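Local atomic coordinates of ATP-dependent helicase FUN30 (Saccharomyces cerevisiae S288c, PDB entry 5GN1), a protein that is an ATP-dependent DNA helicase and nucleosome remodeller, needed for heterochromatin organization and promoting DNA end resection at double-strand breaks. Residues His52-Glu57 and Ile187-Lys192; Lys195-Ile198 and Lys204-Ile207; Ile217-Leu222 and Ile256-Thr261. All coordinates share one frame; numbering follows the deposited sequence.

Contact 1: His52-Glu57 and Ile187-Lys192; sequences HIQYCE and IDALKK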
loop_
_atom_site.group_PDB
_atom_site.type_symbol
_atom_site.label_atom_id
_atom_site.label_comp_id
_atom_site.label_asym_id
_atom_site.label_seq_id
_atom_site.Cartn_x
_atom_site.Cartn_y
_atom_site.Cartn_z
ATOM N N HIS A 52 13.157 -12.502 -7.640
ATOM C CA HIS A 52 12.308 -12.686 -8.807
ATOM C C HIS A 52 11.368 -11.495 -8.915
ATOM O O HIS A 52 11.107 -10.800 -7.929
ATOM C CB HIS A 52 11.461 -13.975 -8.715
ATOM C CG HIS A 52 12.197 -15.159 -8.161
ATOM N ND1 HIS A 52 12.902 -16.038 -8.958
ATOM C CD2 HIS A 52 12.322 -15.620 -6.891
ATOM C CE1 HIS A 52 13.439 -16.984 -8.202
ATOM N NE2 HIS A 52 13.106 -16.751 -6.943
ATOM N N ILE A 53 10.841 -11.277 -10.116
ATOM C CA ILE A 53 9.800 -10.283 -10.361
ATOM C C ILE A 53 8.543 -11.032 -10.766
ATOM O O ILE A 53 8.594 -11.918 -11.624
ATOM C CB ILE A 53 10.202 -9.283 -11.463
ATOM C CG1 ILE A 53 11.501 -8.539 -11.114
ATOM C CG2 ILE A 53 9.027 -8.333 -11.801
ATOM C CD1 ILE A 53 11.493 -7.806 -9.820
ATOM N N GLN A 54 7.419 -10.698 -10.151
ATOM C CA GLN A 54 6.134 -11.254 -10.549
ATOM C C GLN A 54 5.271 -10.117 -11.063
ATOM O O GLN A 54 4.965 -9.183 -10.314
ATOM C CB GLN A 54 5.441 -11.961 -9.389
ATOM C CG GLN A 54 4.038 -12.443 -9.717
ATOM C CD GLN A 54 3.990 -13.431 -10.872
ATOM O OE1 GLN A 54 4.468 -14.555 -10.751
ATOM N NE2 GLN A 54 3.397 -13.015 -11.997
ATOM N N TYR A 55 4.890 -10.186 -12.336
ATOM C CA TYR A 55 4.115 -9.107 -12.924
ATOM C C TYR A 55 2.629 -9.281 -12.636
ATOM O O TYR A 55 2.115 -10.399 -12.563
ATOM C CB TYR A 55 4.382 -9.010 -14.431
ATOM C CG TYR A 55 5.732 -8.372 -14.733
ATOM C CD1 TYR A 55 5.941 -7.021 -14.494
ATOM C CD2 TYR A 55 6.793 -9.120 -15.249
ATOM C CE1 TYR A 55 7.158 -6.421 -14.747
ATOM C CE2 TYR A 55 8.027 -8.525 -15.518
ATOM C CZ TYR A 55 8.198 -7.166 -15.270
ATOM O OH TYR A 55 9.405 -6.537 -15.523
ATOM N N CYS A 56 1.955 -8.149 -12.434
ATOM C CA CYS A 56 0.540 -8.071 -12.107
ATOM C C CYS A 56 -0.115 -7.151 -13.128
ATOM O O CYS A 56 0.547 -6.302 -13.725
ATOM C CB CYS A 56 0.305 -7.521 -10.658
ATOM S SG CYS A 56 1.439 -8.230 -9.430
ATOM N N GLU A 57 -1.404 -7.245 -13.274
ATOM C CA GLU A 57 -2.080 -6.340 -14.153
ATOM C C GLU A 57 -3.003 -5.449 -13.354
ATOM O O GLU A 57 -3.414 -5.786 -12.296
ATOM C CB GLU A 57 -2.977 -7.111 -15.095
ATOM C CG GLU A 57 -2.347 -7.939 -16.213
ATOM C CD GLU A 57 -1.618 -7.130 -17.293
ATOM O OE1 GLU A 57 -0.550 -7.537 -17.673
ATOM O OE2 GLU A 57 -2.098 -6.108 -17.758
ATOM N N ILE A 187 -3.480 -8.407 -5.509
ATOM C CA ILE A 187 -3.999 -9.431 -4.602
ATOM C C ILE A 187 -4.181 -10.741 -5.349
ATOM O O ILE A 187 -3.877 -11.816 -4.821
ATOM C CB ILE A 187 -5.305 -8.965 -3.927
ATOM C CG1 ILE A 187 -5.066 -7.661 -3.151
ATOM C CG2 ILE A 187 -5.857 -10.055 -2.990
ATOM C CD1 ILE A 187 -3.947 -7.715 -2.106
ATOM N N ASP A 188 -4.664 -10.674 -6.597
ATOM C CA ASP A 188 -4.724 -11.864 -7.444
ATOM C C ASP A 188 -3.368 -12.555 -7.508
ATOM O O ASP A 188 -3.259 -13.772 -7.297
ATOM C CB ASP A 188 -5.195 -11.492 -8.856
ATOM C CG ASP A 188 -6.682 -11.146 -8.910
ATOM O OD1 ASP A 188 -7.451 -11.638 -8.054
ATOM O OD2 ASP A 188 -7.081 -10.394 -9.828
ATOM N N ALA A 189 -2.316 -11.783 -7.787
ATOM C CA ALA A 189 -0.976 -12.353 -7.827
ATOM C C ALA A 189 -0.554 -12.884 -6.460
ATOM O O ALA A 189 0.046 -13.960 -6.365
ATOM C CB ALA A 189 0.019 -11.307 -8.331
ATOM N N LEU A 190 -0.847 -12.139 -5.389
ATOM C CA LEU A 190 -0.409 -12.546 -4.053
ATOM C C LEU A 190 -1.050 -13.865 -3.638
ATOM O O LEU A 190 -0.411 -14.707 -2.999
ATOM C CB LEU A 190 -0.755 -11.447 -3.044
ATOM C CG LEU A 190 -0.467 -11.781 -1.581
ATOM C CD1 LEU A 190 1.041 -11.802 -1.336
ATOM C CD2 LEU A 190 -1.149 -10.759 -0.659
ATOM N N LYS A 191 -2.327 -14.041 -3.979
ATOM C CA LYS A 191 -3.073 -15.232 -3.594
ATOM C C LYS A 191 -2.495 -16.470 -4.266
ATOM O O LYS A 191 -2.375 -17.535 -3.639
ATOM C CB LYS A 191 -4.545 -14.995 -3.948
ATOM C CG LYS A 191 -5.465 -16.162 -4.046
ATOM C CD LYS A 191 -6.784 -15.653 -4.649
ATOM C CE LYS A 191 -7.750 -16.783 -4.957
ATOM N NZ LYS A 191 -8.245 -17.443 -3.716
ATOM N N LYS A 192 -2.073 -16.329 -5.520
ATOM C CA LYS A 192 -1.417 -17.431 -6.218
ATOM C C LYS A 192 -0.077 -17.770 -5.570
ATOM O O LYS A 192 0.203 -18.937 -5.259
ATOM C CB LYS A 192 -1.239 -17.063 -7.692
ATOM C CG LYS A 192 -0.479 -18.088 -8.503
ATOM C CD LYS A 192 -0.445 -17.736 -9.977
ATOM C CE LYS A 192 0.400 -18.744 -10.756
ATOM N NZ LYS A 192 0.379 -18.451 -12.215
#

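Contact 2: Lys195-Ile198 and Lys204-Ile207; sequences KTII and KVLI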
loop_
_atom_site.group_PDB
_atom_site.type_symbol
_atom_site.label_atom_id
_atom_site.label_comp_id
_atom_site.label_asym_id
_atom_site.label_seq_id
_atom_site.Cartn_x
_atom_site.Cartn_y
_atom_site.Cartn_z
ATOM N N LYS A 195 -0.489 -19.427 -2.067
ATOM C CA LYS A 195 -0.895 -20.826 -2.141
ATOM C C LYS A 195 0.299 -21.738 -2.423
ATOM O O LYS A 195 0.446 -22.796 -1.798
ATOM C CB LYS A 195 -1.984 -21.016 -3.198
ATOM C CG LYS A 195 -2.613 -22.406 -3.103
ATOM C CD LYS A 195 -3.342 -22.840 -4.356
ATOM C CE LYS A 195 -3.470 -24.368 -4.400
ATOM N NZ LYS A 195 -2.146 -25.054 -4.552
ATOM N N THR A 196 1.168 -21.342 -3.349
ATOM C CA THR A 196 2.380 -22.113 -3.597
ATOM C C THR A 196 3.230 -22.240 -2.335
ATOM O O THR A 196 3.641 -23.342 -1.963
ATOM C CB THR A 196 3.192 -21.463 -4.717
ATOM O OG1 THR A 196 2.428 -21.482 -5.929
ATOM C CG2 THR A 196 4.491 -22.212 -4.917
ATOM N N ILE A 197 3.504 -21.116 -1.664
ATOM C CA ILE A 197 4.420 -21.117 -0.521
ATOM C C ILE A 197 3.830 -21.902 0.640
ATOM O O ILE A 197 4.509 -22.720 1.280
ATOM C CB ILE A 197 4.732 -19.667 -0.091
ATOM C CG1 ILE A 197 5.552 -18.935 -1.150
ATOM C CG2 ILE A 197 5.422 -19.628 1.285
ATOM C CD1 ILE A 197 5.638 -17.437 -0.882
ATOM N N ILE A 198 2.565 -21.651 0.947
ATOM C CA ILE A 198 1.981 -22.118 2.199
ATOM C C ILE A 198 1.351 -23.497 2.044
ATOM O O ILE A 198 1.546 -24.372 2.888
ATOM C CB ILE A 198 0.967 -21.083 2.728
ATOM C CG1 ILE A 198 1.673 -19.756 3.018
ATOM C CG2 ILE A 198 0.296 -21.586 4.005
ATOM C CD1 ILE A 198 0.716 -18.610 3.289
ATOM N N LYS A 204 6.941 -20.651 5.374
ATOM C CA LYS A 204 6.538 -19.361 5.902
ATOM C C LYS A 204 7.043 -18.244 4.993
ATOM O O LYS A 204 7.935 -18.446 4.163
ATOM C CB LYS A 204 7.064 -19.178 7.321
ATOM C CG LYS A 204 6.548 -20.233 8.293
ATOM C CD LYS A 204 6.543 -19.675 9.697
ATOM C CE LYS A 204 5.919 -20.655 10.684
ATOM N NZ LYS A 204 5.496 -19.979 11.950
ATOM N N VAL A 205 6.467 -17.056 5.159
ATOM C CA VAL A 205 6.741 -15.952 4.245
ATOM C C VAL A 205 6.645 -14.630 5.003
ATOM O O VAL A 205 5.793 -14.462 5.880
ATOM C CB VAL A 205 5.788 -15.985 3.023
ATOM C CG1 VAL A 205 4.310 -15.889 3.448
ATOM C CG2 VAL A 205 6.157 -14.889 2.012
ATOM N N LEU A 206 7.538 -13.696 4.657
ATOM C CA LEU A 206 7.449 -12.297 5.079
ATOM C C LEU A 206 6.882 -11.459 3.939
ATOM O O LEU A 206 7.330 -11.586 2.797
ATOM C CB LEU A 206 8.818 -11.739 5.463
ATOM C CG LEU A 206 9.691 -12.623 6.355
ATOM C CD1 LEU A 206 11.031 -11.943 6.629
ATOM C CD2 LEU A 206 8.928 -12.942 7.636
ATOM N N ILE A 207 5.909 -10.603 4.246
ATOM C CA ILE A 207 5.358 -9.663 3.264
ATOM C C ILE A 207 5.692 -8.246 3.725
ATOM O O ILE A 207 5.347 -7.860 4.849
ATOM C CB ILE A 207 3.844 -9.834 3.081
ATOM C CG1 ILE A 207 3.514 -11.302 2.812
ATOM C CG2 ILE A 207 3.355 -8.958 1.903
ATOM C CD1 ILE A 207 2.028 -11.589 2.653
#

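Contact 3: Ile217-Leu222 and Ile256-Thr261; sequences ILEMVL and IFILST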
loop_
_atom_site.group_PDB
_atom_site.type_symbol
_atom_site.label_atom_id
_atom_site.label_comp_id
_atom_site.label_asym_id
_atom_site.label_seq_id
_atom_site.Cartn_x
_atom_site.Cartn_y
_atom_site.Cartn_z
ATOM N N ILE A 217 -5.087 -3.223 4.618
ATOM C CA ILE A 217 -5.924 -3.948 3.667
ATOM C C ILE A 217 -5.567 -5.424 3.672
ATOM O O ILE A 217 -6.445 -6.294 3.590
ATOM C CB ILE A 217 -5.786 -3.355 2.255
ATOM C CG1 ILE A 217 -6.339 -1.932 2.215
ATOM C CG2 ILE A 217 -6.525 -4.229 1.261
ATOM C CD1 ILE A 217 -5.968 -1.175 0.928
ATOM N N LEU A 218 -4.268 -5.724 3.739
ATOM C CA LEU A 218 -3.823 -7.115 3.695
ATOM C C LEU A 218 -4.359 -7.910 4.867
ATOM O O LEU A 218 -4.560 -9.122 4.745
ATOM C CB LEU A 218 -2.292 -7.183 3.668
ATOM C CG LEU A 218 -1.593 -6.859 2.355
ATOM C CD1 LEU A 218 -0.075 -6.913 2.516
ATOM C CD2 LEU A 218 -2.051 -7.821 1.263
ATOM N N GLU A 219 -4.608 -7.260 6.008
ATOM C CA GLU A 219 -5.145 -7.999 7.145
ATOM C C GLU A 219 -6.499 -8.617 6.799
ATOM O O GLU A 219 -6.773 -9.770 7.149
ATOM C CB GLU A 219 -5.237 -7.085 8.369
ATOM C CG GLU A 219 -3.868 -6.668 8.928
ATOM C CD GLU A 219 -3.996 -6.017 10.307
ATOM O OE1 GLU A 219 -5.088 -6.102 10.888
ATOM O OE2 GLU A 219 -3.025 -5.421 10.813
ATOM N N MET A 220 -7.344 -7.885 6.061
ATOM C CA MET A 220 -8.628 -8.454 5.657
ATOM C C MET A 220 -8.456 -9.503 4.570
ATOM O O MET A 220 -9.155 -10.523 4.580
ATOM C CB MET A 220 -9.580 -7.354 5.190
ATOM C CG MET A 220 -9.941 -6.372 6.280
ATOM S SD MET A 220 -11.472 -5.517 5.854
ATOM C CE MET A 220 -12.645 -6.865 6.006
ATOM N N VAL A 221 -7.536 -9.266 3.629
ATOM C CA VAL A 221 -7.225 -10.256 2.594
ATOM C C VAL A 221 -6.810 -11.581 3.226
ATOM O O VAL A 221 -7.317 -12.653 2.865
ATOM C CB VAL A 221 -6.128 -9.714 1.654
ATOM C CG1 VAL A 221 -5.618 -10.804 0.694
ATOM C CG2 VAL A 221 -6.618 -8.498 0.863
ATOM N N LEU A 222 -5.865 -11.533 4.174
ATOM C CA LEU A 222 -5.339 -12.780 4.727
ATOM C C LEU A 222 -6.406 -13.518 5.528
ATOM O O LEU A 222 -6.466 -14.756 5.484
ATOM C CB LEU A 222 -4.082 -12.501 5.568
ATOM C CG LEU A 222 -2.911 -11.907 4.754
ATOM C CD1 LEU A 222 -1.652 -11.656 5.592
ATOM C CD2 LEU A 222 -2.579 -12.790 3.545
ATOM N N ILE A 256 2.513 -16.426 8.013
ATOM C CA ILE A 256 2.729 -15.106 7.416
ATOM C C ILE A 256 3.072 -14.084 8.486
ATOM O O ILE A 256 2.391 -13.998 9.515
ATOM C CB ILE A 256 1.501 -14.620 6.630
ATOM C CG1 ILE A 256 1.181 -15.581 5.496
ATOM C CG2 ILE A 256 1.747 -13.206 6.067
ATOM C CD1 ILE A 256 -0.036 -15.162 4.711
ATOM N N PHE A 257 4.102 -13.283 8.215
ATOM C CA PHE A 257 4.447 -12.084 8.974
ATOM C C PHE A 257 4.387 -10.912 8.001
ATOM O O PHE A 257 5.096 -10.917 6.990
ATOM C CB PHE A 257 5.851 -12.206 9.572
ATOM C CG PHE A 257 6.009 -11.565 10.924
ATOM C CD1 PHE A 257 5.396 -10.366 11.217
ATOM C CD2 PHE A 257 6.767 -12.179 11.912
ATOM C CE1 PHE A 257 5.555 -9.779 12.480
ATOM C CE2 PHE A 257 6.924 -11.596 13.163
ATOM C CZ PHE A 257 6.311 -10.397 13.441
ATOM N N ILE A 258 3.535 -9.920 8.279
ATOM C CA ILE A 258 3.465 -8.727 7.442
ATOM C C ILE A 258 4.161 -7.584 8.173
ATOM O O ILE A 258 3.986 -7.407 9.387
ATOM C CB ILE A 258 2.014 -8.371 7.045
ATOM C CG1 ILE A 258 1.204 -7.841 8.234
ATOM C CG2 ILE A 258 1.311 -9.566 6.379
ATOM C CD1 ILE A 258 -0.217 -7.434 7.836
ATOM N N LEU A 259 4.996 -6.836 7.442
ATOM C CA LEU A 259 5.872 -5.829 8.035
ATOM C C LEU A 259 5.967 -4.617 7.129
ATOM O O LEU A 259 5.782 -4.716 5.911
ATOM C CB LEU A 259 7.316 -6.331 8.252
ATOM C CG LEU A 259 7.557 -7.620 9.037
ATOM C CD1 LEU A 259 7.826 -8.752 8.079
ATOM C CD2 LEU A 259 8.749 -7.430 9.991
ATOM N N SER A 260 6.273 -3.467 7.730
ATOM C CA SER A 260 6.692 -2.328 6.925
ATOM C C SER A 260 8.121 -2.557 6.444
ATOM O O SER A 260 8.940 -3.168 7.133
ATOM C CB SER A 260 6.603 -1.019 7.713
ATOM O OG SER A 260 7.308 -1.104 8.935
ATOM N N THR A 261 8.406 -2.080 5.232
ATOM C CA THR A 261 9.747 -2.222 4.676
ATOM C C THR A 261 10.796 -1.605 5.595
ATOM O O THR A 261 11.908 -2.132 5.702
ATOM C CB THR A 261 9.773 -1.608 3.284
ATOM O OG1 THR A 261 8.833 -2.316 2.474
ATOM C CG2 THR A 261 11.145 -1.710 2.652
#

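Contact 1: His52-Glu57 and Ile187-Lys192
Gln54, whose CG lies 4.4 Å from Ala189 CB, carries its flat amide alongside its own strand. The amide turns its NE2 edge to the next peptide: NE2 donates to Tyr55 O at 3.0 Å, nearly straight at 167°, with the acceptor almost exactly in the amide plane. That bond helps hold the amide's rotation; the part of Gln54 nearest Ala189 is the methylene CG, with the amide beyond it. The Tyr55 ring belongs to the other face of the strand, its CB directed away from the helix. One ring face takes Ile53 CG2, 3.7 Å above the plane and offset toward the rim, and the Tyr55 side chain also touches Ile310 of the adjoining strand.

The contact itself rests on Cys56 and Ala189. Their CA atoms are only 6.2 Å apart, and Cys56 SG reaches Ala189 CB at 3.6 Å. SG stands anti to its own carbonyl carbon, beside the backbone N (chi1 -43°), which carries the sulfur out from the strand toward the methyl. Ala189 CB thus meets sulfur from Cys56 and a methylene from Gln54, two strand residues on the helix-facing side with Tyr55 between them.

Strand 49-56 is an outermost strand of the parallel sheet within this chain and is bonded through its backbone to strand 304-311; helix 185-200 lies against its face. The helix's other flank, with Ile187 and Leu190, packs on helix 212-224. The two segments bury just 98 Å² between them, and the pairs that meet are a thiol and a methylene against a single methyl. The chemistry is therefore short-range and apolar: the small side chains of Cys56 and Ala189 allow a close backbone approach, while the Gln54 amide, beside this contact, spends an N-H of NE2 on Tyr55 O in its own strand.

Contact 2: Lys195-Ile198 and Lys204-Ile207
Lys204 meets Ile197 through its backbone and sends its side chain the other way, where NZ is gripped by three carbonyl oxygens, those of Phe248, Asp251 and Ile254. Phe248 adds a cation-pi contact, so the ammonium is probably stabilised in its charged form although the residue is buried. Lys204 O is occupied too, accepting from Asn275 ND2, and Ile197 CG2 rests 4.0 Å from this oxygen.

The apolar half of the contact joins Ile197 to Val205, whose side chains cross at about a right angle. Both branches of the isoleucine take part: CD1 lies 3.9 Å from Val205 CG2, and CG2 lies 4.1 Å from Val205 CB. CG1 stands beside the backbone N (chi1 -68°) and CG2 anti to it, which spreads the two branches over the valine. Val205 also touches Leu194, one turn earlier on the same helix, and Ile277 of strand 275-278. With an alanine in place of Ile197, lacking CG2 and CD1, a gap would probably be left over Val205 and the helix would sit less firmly against the start of the strand.

Near its C-terminal end helix 185-200 widens into a pi-type turn at 195-198, and a backbone bond between Ile197 and Glu203 draws the loop in before strand 205-209 begins. This is a tight helix-to-strand connection in the parallel alpha/beta sheet of the C-terminal RecA-like lobe, the ATPase-C part of an SNF2-family motor.

Contact 3: Ile217-Leu222 and Ile256-Thr261
A beta-alpha-beta crossover links parallel strands 205-209 and 229-232, and its helix 212-224 passes over strand 256-260, which lies between them in the sheet, with Leu222 set against Ile256 and Ile258. The segment axes approach to 10.6 Å and their directions differ by 169°, so helix and strand run nearly antiparallel, as expected for the helical return in this RecA-like fold.

Both methyls of Leu222 touch the isoleucines. It meets Ile256 tip to tip, CD2 to CD1 at 3.7 Å, while its CD1 lies 3.7 Å from Ile258 CG2 as those two side chains slide past each other in opposite directions. CD1 also touches Ile256 CG2 at 3.8 Å, lodging this methyl between two strand residues.

Ile258 reaches a second helix residue with its other branch. CG1 sits between the backbone N and the carbonyl carbon (chi1 71°), carrying CD1 to Glu219 CG at 3.9 Å while CG2 remains with Leu222. Glu219 and Ile258 cross at about a right angle; beyond CG the glutamate is extended and its OE2 forms a salt bridge with Arg231 on strand 229-232.

The interface buries 209 Å², and three of its four touching residues are buried. Its chemistry is apolar, van der Waals contact between aliphatic groups, with Glu219 contributing a methylene to the apolar layer and spending its charge on Arg231.

Overall arrangement
From the N terminus, contact 1 comes first, joining edge strand 49-56 to helix 185-200 and closing a long loop of 129 intervening residues that contains helices but no strand. Contact 2 follows on the later turns of that helix, with only five residues between its segments. Contact 3 then spans 33 residues, including strand 229-232 and helix 241-250. The three closures stand in series, neither nesting nor crossing. In space they meet: Leu190 touches both Ile207 and Leu218, while backbone bonds probably join Ile207 to Phe257 and Leu259. Together they tie helices 185-200 and 212-224 to one parallel sheet, from edge strand 49-56 across to strand 256-260, next to the opposite edge.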